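Local coordinates for protein nitrilotriacetate monooxygenase (Burkholderia pseudomallei, PDB 3SDO) that probably acts as an FMN-dependent monooxygenase of the bacterial luciferase-like family, related to nitrilotriacetate monooxygenase, at residues 381-386 against 417-422; 97-102 against 111-116; 302-307 against 311-316; 30-35 against 39-44. One frame throughout, in Å; residues are numbered along the deposited sequence.

Contact 1: 381-386 against 417-422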
loop_
_atom_site.group_PDB
_atom_site.type_symbol
_atom_site.label_atom_id
_atom_site.label_comp_id
_atom_site.label_asym_id
_atom_site.label_seq_id
_atom_site.Cartn_x
_atom_site.Cartn_y
_atom_site.Cartn_z
ATOM N N GLU A 381 32.127 10.838 14.001
ATOM C CA GLU A 381 32.166 9.434 13.561
ATOM C C GLU A 381 31.431 9.264 12.226
ATOM O O GLU A 381 31.908 8.560 11.337
ATOM C CB GLU A 381 31.560 8.533 14.640
ATOM C CG GLU A 381 31.558 7.055 14.315
ATOM C CD GLU A 381 32.944 6.414 14.284
ATOM O OE1 GLU A 381 33.958 7.092 14.566
ATOM O OE2 GLU A 381 33.009 5.203 13.977
ATOM N N MET A 382 30.290 9.919 12.072
ATOM C CA MET A 382 29.586 9.918 10.779
ATOM C C MET A 382 30.461 10.502 9.690
ATOM O O MET A 382 30.516 9.962 8.577
ATOM C CB MET A 382 28.257 10.690 10.838
ATOM C CG MET A 382 27.227 10.032 11.766
ATOM S SD MET A 382 25.708 11.004 11.978
ATOM C CE MET A 382 25.008 10.048 13.328
ATOM N N ILE A 383 31.121 11.618 10.000
ATOM C CA ILE A 383 32.038 12.259 9.054
ATOM C C ILE A 383 33.164 11.307 8.707
ATOM O O ILE A 383 33.547 11.188 7.551
ATOM C CB ILE A 383 32.591 13.578 9.604
ATOM C CG1 ILE A 383 31.499 14.662 9.534
ATOM C CG2 ILE A 383 33.919 13.978 8.866
ATOM C CD1 ILE A 383 31.730 15.913 10.436
ATOM N N ARG A 384 33.673 10.597 9.704
ATOM C CA ARG A 384 34.733 9.623 9.471
ATOM C C ARG A 384 34.290 8.540 8.479
ATOM O O ARG A 384 35.033 8.214 7.533
ATOM C CB ARG A 384 35.178 8.977 10.786
ATOM C CG ARG A 384 36.251 7.912 10.606
ATOM C CD ARG A 384 36.817 7.431 11.923
ATOM N NE ARG A 384 36.023 6.341 12.460
ATOM C CZ ARG A 384 36.253 5.044 12.272
ATOM N NH1 ARG A 384 37.270 4.635 11.524
ATOM N NH2 ARG A 384 35.443 4.141 12.839
ATOM N N TRP A 385 33.089 7.988 8.685
ATOM C CA TRP A 385 32.576 6.937 7.787
ATOM C C TRP A 385 32.473 7.434 6.344
ATOM O O TRP A 385 32.787 6.707 5.408
ATOM C CB TRP A 385 31.198 6.427 8.247
ATOM C CG TRP A 385 31.267 5.449 9.389
ATOM C CD1 TRP A 385 31.966 5.600 10.547
ATOM C CD2 TRP A 385 30.619 4.178 9.477
ATOM N NE1 TRP A 385 31.805 4.509 11.351
ATOM C CE2 TRP A 385 30.985 3.609 10.718
ATOM C CE3 TRP A 385 29.753 3.464 8.636
ATOM C CZ2 TRP A 385 30.514 2.367 11.143
ATOM C CZ3 TRP A 385 29.294 2.215 9.058
ATOM C CH2 TRP A 385 29.671 1.686 10.308
ATOM N N VAL A 386 32.060 8.676 6.177
ATOM C CA VAL A 386 31.910 9.278 4.836
ATOM C C VAL A 386 33.281 9.647 4.234
ATOM O O VAL A 386 33.568 9.281 3.094
ATOM C CB VAL A 386 30.943 10.478 4.871
ATOM C CG1 VAL A 386 30.923 11.231 3.528
ATOM C CG2 VAL A 386 29.535 9.971 5.199
ATOM N N SER A 417 25.678 20.354 9.832
ATOM C CA SER A 417 25.508 21.532 8.986
ATOM C C SER A 417 26.614 22.569 9.256
ATOM O O SER A 417 27.220 23.095 8.322
ATOM C CB SER A 417 24.118 22.200 9.168
ATOM O OG SER A 417 23.061 21.336 8.793
ATOM N N ALA A 418 26.887 22.831 10.525
ATOM C CA ALA A 418 27.936 23.781 10.894
ATOM C C ALA A 418 29.321 23.383 10.368
ATOM O O ALA A 418 30.147 24.265 10.083
ATOM C CB ALA A 418 27.963 23.970 12.406
ATOM N N ARG A 419 29.561 22.076 10.218
ATOM C CA ARG A 419 30.836 21.559 9.727
ATOM C C ARG A 419 30.872 21.312 8.214
ATOM O O ARG A 419 31.889 20.820 7.696
ATOM C CB ARG A 419 31.205 20.275 10.493
ATOM C CG ARG A 419 31.287 20.529 11.990
ATOM C CD ARG A 419 31.277 19.256 12.856
ATOM N NE ARG A 419 32.499 18.484 12.719
ATOM C CZ ARG A 419 32.835 17.456 13.497
ATOM N NH1 ARG A 419 32.070 17.084 14.544
ATOM N NH2 ARG A 419 33.968 16.815 13.252
ATOM N N GLY A 420 29.798 21.674 7.504
ATOM C CA GLY A 420 29.766 21.546 6.028
ATOM C C GLY A 420 29.441 20.168 5.503
ATOM O O GLY A 420 29.699 19.841 4.323
ATOM N N TYR A 421 28.841 19.352 6.371
ATOM C CA TYR A 421 28.502 17.985 6.032
ATOM C C TYR A 421 26.980 17.692 5.999
ATOM O O TYR A 421 26.582 16.531 5.979
ATOM C CB TYR A 421 29.215 17.035 6.999
ATOM C CG TYR A 421 30.672 16.754 6.676
ATOM C CD1 TYR A 421 31.020 15.705 5.852
ATOM C CD2 TYR A 421 31.695 17.500 7.238
ATOM C CE1 TYR A 421 32.359 15.424 5.565
ATOM C CE2 TYR A 421 33.037 17.218 6.965
ATOM C CZ TYR A 421 33.351 16.171 6.123
ATOM O OH TYR A 421 34.657 15.865 5.836
ATOM N N PHE A 422 26.144 18.731 5.989
ATOM C CA PHE A 422 24.691 18.564 5.830
ATOM C C PHE A 422 23.995 19.864 5.473
ATOM O O PHE A 422 24.021 20.842 6.240
ATOM C CB PHE A 422 24.051 17.986 7.094
ATOM C CG PHE A 422 22.564 17.679 6.946
ATOM C CD1 PHE A 422 22.143 16.594 6.196
ATOM C CD2 PHE A 422 21.605 18.462 7.566
ATOM C CE1 PHE A 422 20.779 16.303 6.049
ATOM C CE2 PHE A 422 20.243 18.188 7.413
ATOM C CZ PHE A 422 19.835 17.096 6.656
#

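Contact 2: 97-102 against 111-116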
loop_
_atom_site.group_PDB
_atom_site.type_symbol
_atom_site.label_atom_id
_atom_site.label_comp_id
_atom_site.label_asym_id
_atom_site.label_seq_id
_atom_site.Cartn_x
_atom_site.Cartn_y
_atom_site.Cartn_z
ATOM N N GLY A 97 9.363 1.985 0.148
ATOM C CA GLY A 97 8.667 0.834 0.669
ATOM C C GLY A 97 9.206 -0.508 0.258
ATOM O O GLY A 97 9.553 -0.746 -0.900
ATOM N N THR A 98 9.269 -1.415 1.218
ATOM C CA THR A 98 9.651 -2.793 0.920
ATOM C C THR A 98 8.536 -3.575 0.214
ATOM O O THR A 98 7.375 -3.499 0.586
ATOM C CB THR A 98 10.072 -3.536 2.213
ATOM O OG1 THR A 98 11.310 -3.000 2.678
ATOM C CG2 THR A 98 10.239 -5.035 1.977
ATOM N N MET A 99 8.904 -4.350 -0.802
ATOM C CA MET A 99 8.004 -5.338 -1.366
ATOM C C MET A 99 8.817 -6.482 -1.963
ATOM O O MET A 99 9.842 -6.263 -2.592
ATOM C CB MET A 99 7.070 -4.741 -2.414
ATOM C CG MET A 99 5.866 -5.640 -2.684
ATOM S SD MET A 99 4.733 -4.892 -3.845
ATOM C CE MET A 99 3.963 -3.612 -2.841
ATOM N N SER A 100 8.346 -7.700 -1.721
ATOM C CA SER A 100 9.054 -8.912 -2.092
ATOM C C SER A 100 8.876 -9.261 -3.572
ATOM O O SER A 100 7.784 -9.163 -4.122
ATOM C CB SER A 100 8.559 -10.091 -1.220
ATOM O OG SER A 100 8.580 -11.307 -1.949
ATOM N N SER A 101 9.960 -9.699 -4.196
ATOM C CA SER A 101 9.930 -10.173 -5.567
ATOM C C SER A 101 9.252 -11.526 -5.684
ATOM O O SER A 101 8.706 -11.821 -6.719
ATOM C CB SER A 101 11.350 -10.345 -6.114
ATOM O OG SER A 101 12.120 -9.206 -5.849
ATOM N N SER A 102 9.324 -12.358 -4.645
ATOM C CA SER A 102 8.813 -13.746 -4.751
ATOM C C SER A 102 7.312 -13.835 -4.550
ATOM O O SER A 102 6.676 -14.756 -5.058
ATOM C CB SER A 102 9.509 -14.666 -3.749
ATOM O OG SER A 102 10.916 -14.629 -3.920
ATOM N N ARG A 111 2.310 -1.189 -11.000
ATOM C CA ARG A 111 1.167 -0.275 -10.883
ATOM C C ARG A 111 1.116 0.406 -9.536
ATOM O O ARG A 111 0.879 1.606 -9.466
ATOM C CB ARG A 111 -0.173 -1.006 -11.077
ATOM C CG ARG A 111 -0.493 -1.473 -12.493
ATOM C CD ARG A 111 -1.926 -1.963 -12.574
ATOM N NE ARG A 111 -2.891 -0.874 -12.443
ATOM C CZ ARG A 111 -4.109 -0.983 -11.919
ATOM N NH1 ARG A 111 -4.545 -2.129 -11.413
ATOM N NH2 ARG A 111 -4.891 0.084 -11.875
ATOM N N GLN A 112 1.339 -0.346 -8.464
ATOM C CA GLN A 112 1.165 0.207 -7.135
ATOM C C GLN A 112 2.256 1.202 -6.836
ATOM O O GLN A 112 1.956 2.306 -6.383
ATOM C CB GLN A 112 1.050 -0.888 -6.056
ATOM C CG GLN A 112 -0.229 -1.692 -6.178
ATOM C CD GLN A 112 -0.489 -2.599 -4.994
ATOM O OE1 GLN A 112 0.427 -3.196 -4.442
ATOM N NE2 GLN A 112 -1.752 -2.706 -4.596
ATOM N N PHE A 113 3.509 0.861 -7.140
ATOM C CA PHE A 113 4.604 1.833 -7.015
ATOM C C PHE A 113 4.519 3.027 -7.997
ATOM O O PHE A 113 4.831 4.155 -7.599
ATOM C CB PHE A 113 5.989 1.161 -7.087
ATOM C CG PHE A 113 6.412 0.541 -5.797
ATOM C CD1 PHE A 113 6.830 1.332 -4.731
ATOM C CD2 PHE A 113 6.371 -0.823 -5.620
ATOM C CE1 PHE A 113 7.224 0.762 -3.541
ATOM C CE2 PHE A 113 6.753 -1.379 -4.406
ATOM C CZ PHE A 113 7.168 -0.557 -3.368
ATOM N N ALA A 114 4.095 2.798 -9.244
ATOM C CA ALA A 114 3.904 3.916 -10.215
ATOM C C ALA A 114 2.814 4.903 -9.762
ATOM O O ALA A 114 2.935 6.113 -9.966
ATOM C CB ALA A 114 3.588 3.398 -11.601
ATOM N N SER A 115 1.785 4.377 -9.108
ATOM C CA SER A 115 0.665 5.181 -8.641
ATOM C C SER A 115 1.101 6.003 -7.428
ATOM O O SER A 115 0.823 7.202 -7.352
ATOM C CB SER A 115 -0.557 4.279 -8.373
ATOM O OG SER A 115 -1.707 4.980 -7.933
ATOM N N LEU A 116 1.796 5.372 -6.485
ATOM C CA LEU A 116 2.413 6.121 -5.382
ATOM C C LEU A 116 3.330 7.228 -5.920
ATOM O O LEU A 116 3.275 8.379 -5.455
ATOM C CB LEU A 116 3.183 5.173 -4.445
ATOM C CG LEU A 116 4.097 5.772 -3.368
ATOM C CD1 LEU A 116 3.243 6.536 -2.313
ATOM C CD2 LEU A 116 4.982 4.672 -2.721
#

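Contact 3: 302-307 against 311-316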
loop_
_atom_site.group_PDB
_atom_site.type_symbol
_atom_site.label_atom_id
_atom_site.label_comp_id
_atom_site.label_asym_id
_atom_site.label_seq_id
_atom_site.Cartn_x
_atom_site.Cartn_y
_atom_site.Cartn_z
ATOM N N ALA A 302 15.799 -15.458 28.987
ATOM C CA ALA A 302 15.101 -16.424 28.128
ATOM C C ALA A 302 15.864 -16.597 26.823
ATOM O O ALA A 302 15.937 -17.696 26.266
ATOM C CB ALA A 302 13.641 -15.973 27.843
ATOM N N TYR A 303 16.449 -15.505 26.352
ATOM C CA TYR A 303 17.236 -15.531 25.145
ATOM C C TYR A 303 18.628 -16.153 25.351
ATOM O O TYR A 303 19.151 -16.820 24.455
ATOM C CB TYR A 303 17.309 -14.120 24.536
ATOM C CG TYR A 303 17.860 -14.116 23.125
ATOM C CD1 TYR A 303 17.126 -14.662 22.068
ATOM C CD2 TYR A 303 19.122 -13.582 22.853
ATOM C CE1 TYR A 303 17.637 -14.675 20.774
ATOM C CE2 TYR A 303 19.639 -13.587 21.571
ATOM C CZ TYR A 303 18.901 -14.137 20.527
ATOM O OH TYR A 303 19.416 -14.146 19.244
ATOM N N LEU A 304 19.239 -15.965 26.520
ATOM C CA LEU A 304 20.438 -16.732 26.877
ATOM C C LEU A 304 20.151 -18.244 26.932
ATOM O O LEU A 304 20.977 -19.072 26.528
ATOM C CB LEU A 304 20.935 -16.355 28.272
ATOM C CG LEU A 304 22.172 -15.517 28.570
ATOM C CD1 LEU A 304 22.488 -15.802 30.029
ATOM C CD2 LEU A 304 23.385 -15.796 27.676
ATOM N N SER A 305 19.001 -18.588 27.507
ATOM C CA SER A 305 18.541 -19.981 27.637
ATOM C C SER A 305 18.548 -20.695 26.270
ATOM O O SER A 305 18.894 -21.870 26.176
ATOM C CB SER A 305 17.124 -19.976 28.258
ATOM O OG SER A 305 16.645 -21.276 28.569
ATOM N N HIS A 306 18.187 -19.962 25.224
ATOM C CA HIS A 306 18.183 -20.442 23.836
ATOM C C HIS A 306 19.519 -21.086 23.401
ATOM O O HIS A 306 19.547 -22.082 22.664
ATOM C CB HIS A 306 17.803 -19.241 22.920
ATOM C CG HIS A 306 17.962 -19.484 21.454
ATOM N ND1 HIS A 306 17.172 -20.372 20.753
ATOM C CD2 HIS A 306 18.796 -18.923 20.543
ATOM C CE1 HIS A 306 17.531 -20.367 19.479
ATOM N NE2 HIS A 306 18.513 -19.493 19.324
ATOM N N PHE A 307 20.624 -20.513 23.853
ATOM C CA PHE A 307 21.931 -20.971 23.429
ATOM C C PHE A 307 22.445 -22.143 24.247
ATOM O O PHE A 307 23.398 -22.798 23.839
ATOM C CB PHE A 307 22.916 -19.806 23.454
ATOM C CG PHE A 307 22.579 -18.712 22.455
ATOM C CD1 PHE A 307 22.531 -18.987 21.100
ATOM C CD2 PHE A 307 22.303 -17.423 22.877
ATOM C CE1 PHE A 307 22.215 -17.988 20.176
ATOM C CE2 PHE A 307 21.977 -16.416 21.955
ATOM C CZ PHE A 307 21.940 -16.702 20.604
ATOM N N HIS A 311 18.505 -24.077 29.312
ATOM C CA HIS A 311 18.911 -23.980 30.701
ATOM C C HIS A 311 18.140 -22.855 31.397
ATOM O O HIS A 311 17.932 -21.792 30.819
ATOM C CB HIS A 311 20.419 -23.744 30.800
ATOM C CG HIS A 311 20.943 -23.818 32.194
ATOM N ND1 HIS A 311 21.174 -25.013 32.840
ATOM C CD2 HIS A 311 21.302 -22.841 33.061
ATOM C CE1 HIS A 311 21.638 -24.766 34.056
ATOM N NE2 HIS A 311 21.736 -23.457 34.209
ATOM N N ASP A 312 17.724 -23.112 32.635
ATOM C CA ASP A 312 16.930 -22.165 33.404
ATOM C C ASP A 312 17.854 -21.276 34.229
ATOM O O ASP A 312 18.243 -21.611 35.356
ATOM C CB ASP A 312 15.910 -22.891 34.293
ATOM C CG ASP A 312 15.179 -21.952 35.228
ATOM O OD1 ASP A 312 15.126 -20.739 34.919
ATOM O OD2 ASP A 312 14.696 -22.424 36.292
ATOM N N PHE A 313 18.204 -20.136 33.640
ATOM C CA PHE A 313 19.118 -19.200 34.257
ATOM C C PHE A 313 18.439 -18.371 35.354
ATOM O O PHE A 313 19.116 -17.641 36.087
ATOM C CB PHE A 313 19.704 -18.262 33.196
ATOM C CG PHE A 313 20.820 -18.871 32.385
ATOM C CD1 PHE A 313 22.135 -18.855 32.861
ATOM C CD2 PHE A 313 20.567 -19.455 31.152
ATOM C CE1 PHE A 313 23.160 -19.395 32.117
ATOM C CE2 PHE A 313 21.591 -20.002 30.394
ATOM C CZ PHE A 313 22.886 -19.990 30.877
ATOM N N SER A 314 17.110 -18.470 35.457
ATOM C CA SER A 314 16.346 -17.725 36.476
ATOM C C SER A 314 16.697 -18.162 37.904
ATOM O O SER A 314 16.447 -17.417 38.858
ATOM C CB SER A 314 14.826 -17.865 36.227
ATOM O OG SER A 314 14.320 -19.137 36.652
ATOM N N VAL A 315 17.269 -19.354 38.071
ATOM C CA VAL A 315 17.699 -19.803 39.413
ATOM C C VAL A 315 18.890 -19.035 40.017
ATOM O O VAL A 315 19.078 -19.069 41.218
ATOM C CB VAL A 315 18.010 -21.325 39.464
ATOM C CG1 VAL A 315 16.762 -22.126 39.081
ATOM C CG2 VAL A 315 19.241 -21.709 38.589
ATOM N N TYR A 316 19.676 -18.338 39.197
ATOM C CA TYR A 316 20.911 -17.712 39.668
ATOM C C TYR A 316 20.697 -16.276 40.087
ATOM O O TYR A 316 19.839 -15.586 39.541
ATOM C CB TYR A 316 21.990 -17.758 38.586
ATOM C CG TYR A 316 22.234 -19.133 38.040
ATOM C CD1 TYR A 316 22.864 -20.102 38.801
ATOM C CD2 TYR A 316 21.823 -19.471 36.765
ATOM C CE1 TYR A 316 23.083 -21.364 38.302
ATOM C CE2 TYR A 316 22.055 -20.722 36.250
ATOM C CZ TYR A 316 22.661 -21.670 37.028
ATOM O OH TYR A 316 22.857 -22.923 36.514
#

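Contact 4: 30-35 against 39-44. With EDO (1,2-ethanediol), chain C.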
loop_
_atom_site.group_PDB
_atom_site.type_symbol
_atom_site.label_atom_id
_atom_site.label_comp_id
_atom_site.label_asym_id
_atom_site.label_seq_id
_atom_site.Cartn_x
_atom_site.Cartn_y
_atom_site.Cartn_z
ATOM N N SER A 30 8.299 7.895 25.331
ATOM C CA SER A 30 8.345 8.908 24.274
ATOM C C SER A 30 7.530 8.539 23.014
ATOM O O SER A 30 7.454 9.342 22.074
ATOM C CB SER A 30 9.799 9.196 23.880
ATOM O OG SER A 30 10.388 8.114 23.130
ATOM N N VAL A 31 6.967 7.331 22.970
ATOM C CA VAL A 31 6.084 6.921 21.878
ATOM C C VAL A 31 4.760 6.402 22.425
ATOM O O VAL A 31 4.704 5.961 23.566
ATOM C CB VAL A 31 6.753 5.836 20.962
ATOM C CG1 VAL A 31 8.086 6.354 20.380
ATOM C CG2 VAL A 31 6.948 4.523 21.730
ATOM N N PRO A 32 3.677 6.468 21.621
ATOM C CA PRO A 32 2.451 5.775 22.053
ATOM C C PRO A 32 2.651 4.253 22.026
ATOM O O PRO A 32 3.367 3.740 21.158
ATOM C CB PRO A 32 1.388 6.180 21.005
ATOM C CG PRO A 32 2.096 6.820 19.899
ATOM C CD PRO A 32 3.580 6.960 20.234
ATOM N N PRO A 33 2.012 3.534 22.945
ATOM C CA PRO A 33 2.180 2.084 23.013
ATOM C C PRO A 33 1.810 1.369 21.707
ATOM O O PRO A 33 2.452 0.380 21.341
ATOM C CB PRO A 33 1.203 1.644 24.127
ATOM C CG PRO A 33 0.696 2.846 24.759
ATOM C CD PRO A 33 1.079 4.053 23.960
ATOM N N ASP A 34 0.789 1.873 21.009
ATOM C CA ASP A 34 0.363 1.278 19.712
ATOM C C ASP A 34 1.041 1.943 18.504
ATOM O O ASP A 34 0.534 1.884 17.378
ATOM C CB ASP A 34 -1.161 1.393 19.564
ATOM C CG ASP A 34 -1.638 2.832 19.488
ATOM O OD1 ASP A 34 -0.828 3.751 19.675
ATOM O OD2 ASP A 34 -2.833 3.044 19.258
ATOM N N ALA A 35 2.178 2.598 18.746
ATOM C CA ALA A 35 2.894 3.314 17.699
ATOM C C ALA A 35 2.963 2.542 16.370
ATOM O O ALA A 35 2.730 3.121 15.313
ATOM C CB ALA A 35 4.321 3.678 18.187
ATOM N N PHE A 39 -1.492 5.543 12.877
ATOM C CA PHE A 39 -1.197 6.324 11.669
ATOM C C PHE A 39 -0.680 7.729 11.962
ATOM O O PHE A 39 0.304 8.161 11.383
ATOM C CB PHE A 39 -2.391 6.417 10.712
ATOM C CG PHE A 39 -2.097 7.248 9.485
ATOM C CD1 PHE A 39 -1.181 6.802 8.541
ATOM C CD2 PHE A 39 -2.707 8.484 9.293
ATOM C CE1 PHE A 39 -0.859 7.587 7.425
ATOM C CE2 PHE A 39 -2.393 9.264 8.205
ATOM C CZ PHE A 39 -1.473 8.808 7.253
ATOM N N ASP A 40 -1.336 8.435 12.864
ATOM C CA ASP A 40 -0.905 9.783 13.195
ATOM C C ASP A 40 0.537 9.844 13.728
ATOM O O ASP A 40 1.236 10.823 13.506
ATOM C CB ASP A 40 -1.833 10.407 14.217
ATOM C CG ASP A 40 -3.205 10.762 13.645
ATOM O OD1 ASP A 40 -3.428 10.747 12.408
ATOM O OD2 ASP A 40 -4.062 11.030 14.483
ATOM N N PHE A 41 0.964 8.817 14.445
ATOM C CA PHE A 41 2.375 8.718 14.850
ATOM C C PHE A 41 3.325 8.694 13.666
ATOM O O PHE A 41 4.328 9.444 13.665
ATOM C CB PHE A 41 2.591 7.492 15.718
ATOM C CG PHE A 41 4.024 7.286 16.136
ATOM C CD1 PHE A 41 4.578 8.061 17.136
ATOM C CD2 PHE A 41 4.805 6.329 15.518
ATOM C CE1 PHE A 41 5.902 7.861 17.544
ATOM C CE2 PHE A 41 6.118 6.118 15.932
ATOM C CZ PHE A 41 6.661 6.887 16.931
ATOM N N TYR A 42 3.043 7.862 12.652
ATOM C CA TYR A 42 3.857 7.874 11.437
ATOM C C TYR A 42 3.877 9.258 10.740
ATOM O O TYR A 42 4.927 9.677 10.267
ATOM C CB TYR A 42 3.432 6.803 10.424
ATOM C CG TYR A 42 3.763 5.379 10.821
ATOM C CD1 TYR A 42 2.912 4.670 11.661
ATOM C CD2 TYR A 42 4.884 4.735 10.341
ATOM C CE1 TYR A 42 3.177 3.382 12.029
ATOM C CE2 TYR A 42 5.164 3.421 10.713
ATOM C CZ TYR A 42 4.291 2.750 11.530
ATOM O OH TYR A 42 4.545 1.456 11.904
ATOM N N VAL A 43 2.742 9.962 10.720
ATOM C CA VAL A 43 2.680 11.299 10.138
ATOM C C VAL A 43 3.584 12.282 10.905
ATOM O O VAL A 43 4.339 13.043 10.317
ATOM C CB VAL A 43 1.245 11.875 10.096
ATOM C CG1 VAL A 43 1.285 13.325 9.540
ATOM C CG2 VAL A 43 0.298 10.988 9.243
ATOM N N ASP A 44 3.492 12.253 12.218
ATOM C CA ASP A 44 4.322 13.103 13.061
ATOM C C ASP A 44 5.822 12.865 12.837
ATOM O O ASP A 44 6.582 13.820 12.610
ATOM C CB ASP A 44 3.951 12.886 14.522
ATOM C CG ASP A 44 4.867 13.621 15.473
ATOM O OD1 ASP A 44 4.485 14.702 15.922
ATOM O OD2 ASP A 44 5.969 13.131 15.757
HETATM C C1 EDO C . -5.489 4.624 14.621
HETATM O O1 EDO C . -4.389 5.279 15.284
HETATM C C2 EDO C . -4.973 3.790 13.438
HETATM O O2 EDO C . -4.224 4.588 12.492
#

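Contact 1: 381-386 against 417-422
I383 lays its side chain across one face of the Y421 ring, and this is the tight part of the contact, with both residues buried. CG1 stands 3.6 Å from the centroid of the Y421 ring, 13° off the normal, a CH-pi contact squarely over the centre. The branch CG2 follows the ring towards its hydroxyl end, where I383 CG2 lies 3.6 Å from Y421 CZ. On the CD2 side sits the methyl CD1, so the isoleucine crosses the ring from there to the hydroxyl end. Its CG1 lies beside the backbone N and its CG2 anti to it (chi1 -75°), which sets both branches on the same ring face. The two residues join helix 375-387 to the turn that ends helix 401-418, on the outside of the TIM-barrel-like fold of the luciferase-like monooxygenases. That turn is a Schellman motif: G420 has positive phi, and its N bonds back to S417 O at 3.1 Å. Towards the looser rim the partly exposed R419 turns back at chi3 (70°) and brings one face of its guanidinium under the same isoleucine, with I383 CD1 3.5 Å from R419 NE, offset from the middle of the plane. The charged end is held by helix 375-387 itself, through a salt bridge from NH1 to E376 and a hydrogen bond from NH2 to S380. Y421 OH is likewise engaged, with D387 and T6, while a 1,2-ethanediol, probably from the crystallisation liquor, lies about 3 Å from the R419 side chain.

Contact 2: 97-102 against 111-116
Strand 94-100 and helix 106-119 are the first two elements of a beta-alpha-beta unit of the TIM-barrel-like fold, and F113 is the side chain that fills the gap between them. The short segments run nearly antiparallel, at 167°, with their axes 11.5 Å apart, a spacing filled mainly by F113 and M99. F113 leaves the helix with CG beside the backbone N (chi1 -81°) and points its far end at the strand, where F113 CZ lies 3.4 Å from G97 O. The ring meets this carbonyl obliquely; G97 has no side chain of its own, so the rim atom CZ can come close to the backbone. Two residues on, M99 slides past F113 in the opposite direction. M99 CB sits at the rim of the ring and in its plane, 3.9 Å from F113 CE2, and the bend at chi3 (-74°) curls the terminal methyl back so that M99 CE also lies 3.9 Å from F113 CE2. The sulfur takes part in a Met-aromatic contact, M99 SD being 5.3 Å from the ring centroid and oblique to it. The same methyl reaches Q112, with M99 CE 3.9 Å from Q112 OE1. That amide is turned to the dimer interface, where it pairs with Q112 and E78 of the second subunit. T98, a predicted FMN-binding residue, points away from the helix and hydrogen-bonds N127. W126 of strand 124-129 stacks on F113, I80 of helix 79-88 touches both M99 and Q112, and W165 of helix 150-165 also packs against F113.

Contact 3: 302-307 against 311-316
S305 holds its OG anti to the backbone N (chi1 -173°), which carries the hydroxyl out to H311 O, while F313 swings CG to lie beside its own N (chi1 -79°) and slips its ring between L304 and H311. Both residues tie the C-terminal end of helix 297-307 to the chain that follows it, a long loop before helix 334-346 that bends in an Asx turn at D312. The S305 OG to H311 O bond is short, 2.6 Å, and the hydroxyl approaches from above the carbonyl plane, 41° out of it. Apolar packing continues the link. L304 CD1 stands 4.0 Å from the centroid of the F313 ring, almost on its normal, and H311 CD2 lies over the centre of the opposite face, so the phenyl is clasped on both sides. Around it, L304 also packs on F322, V358 and I340, and the rings of F313 and F308 meet edge-to-face. The H311 imidazole is itself held by a hydrogen bond between H311 NE2 and Y316 OH, 2.6 Å. In the Asx turn D312 OD1 accepts from S314 N at 3.1 Å.

Contact 4: 30-35 against 39-44
P32 O takes the backbone bond from A35 N, 2.9 Å long, and so closes a type I beta turn that sets P32 and A35 around F41 of the following helix. F41 has its CG anti to the backbone N (chi1 178°), which sends the ring out to the turn. A35 CB lies over one of its faces, 3.9 Å from the ring centroid and 19° off the normal, a CH-pi contact displaced towards the rim. P32 comes in obliquely, with P32 CD 3.4 Å from F41 CD1, and V31 closes on the far end, V31 CG1 being 3.8 Å from F41 CZ. Next to F41, Y42 runs its ring past the backbone of the turn, so that A35 O is 3.3 Å from Y42 CE1; its hydroxyl bonds to S36 O. At the start of the helix, F39 N gives a hydrogen bond of 2.9 Å to O2 of a 1,2-ethanediol, probably from the crystallisation liquor. V31 O also bonds R177 of the second subunit. The turn thus belongs to the loop leading from strand 11-15 into helix 39-51, a beta-to-alpha connection of the TIM-barrel-like fold.

How the contacts relate
Contacts 1, 2 and 4 are largely buried and belong to the barrel-like body, whereas contact 3 is only partly buried and stands farthest out, its centre about 32 Å from the centre of the chain. No two touch; nearest atoms of the closest pair, 2 and 4, are about 11 Å apart, and both reach the second subunit. Each packs around an aromatic ring, but the partners differ: an isoleucine over a tyrosine, with an arginine on the isoleucine's methyl, in contact 1; a methionine and a backbone carbonyl in 2; a leucine and a histidine on the two faces of a phenylalanine in 3; aliphatic groups with a proline in 4. Only contact 3 has a hydrogen bond across its segments.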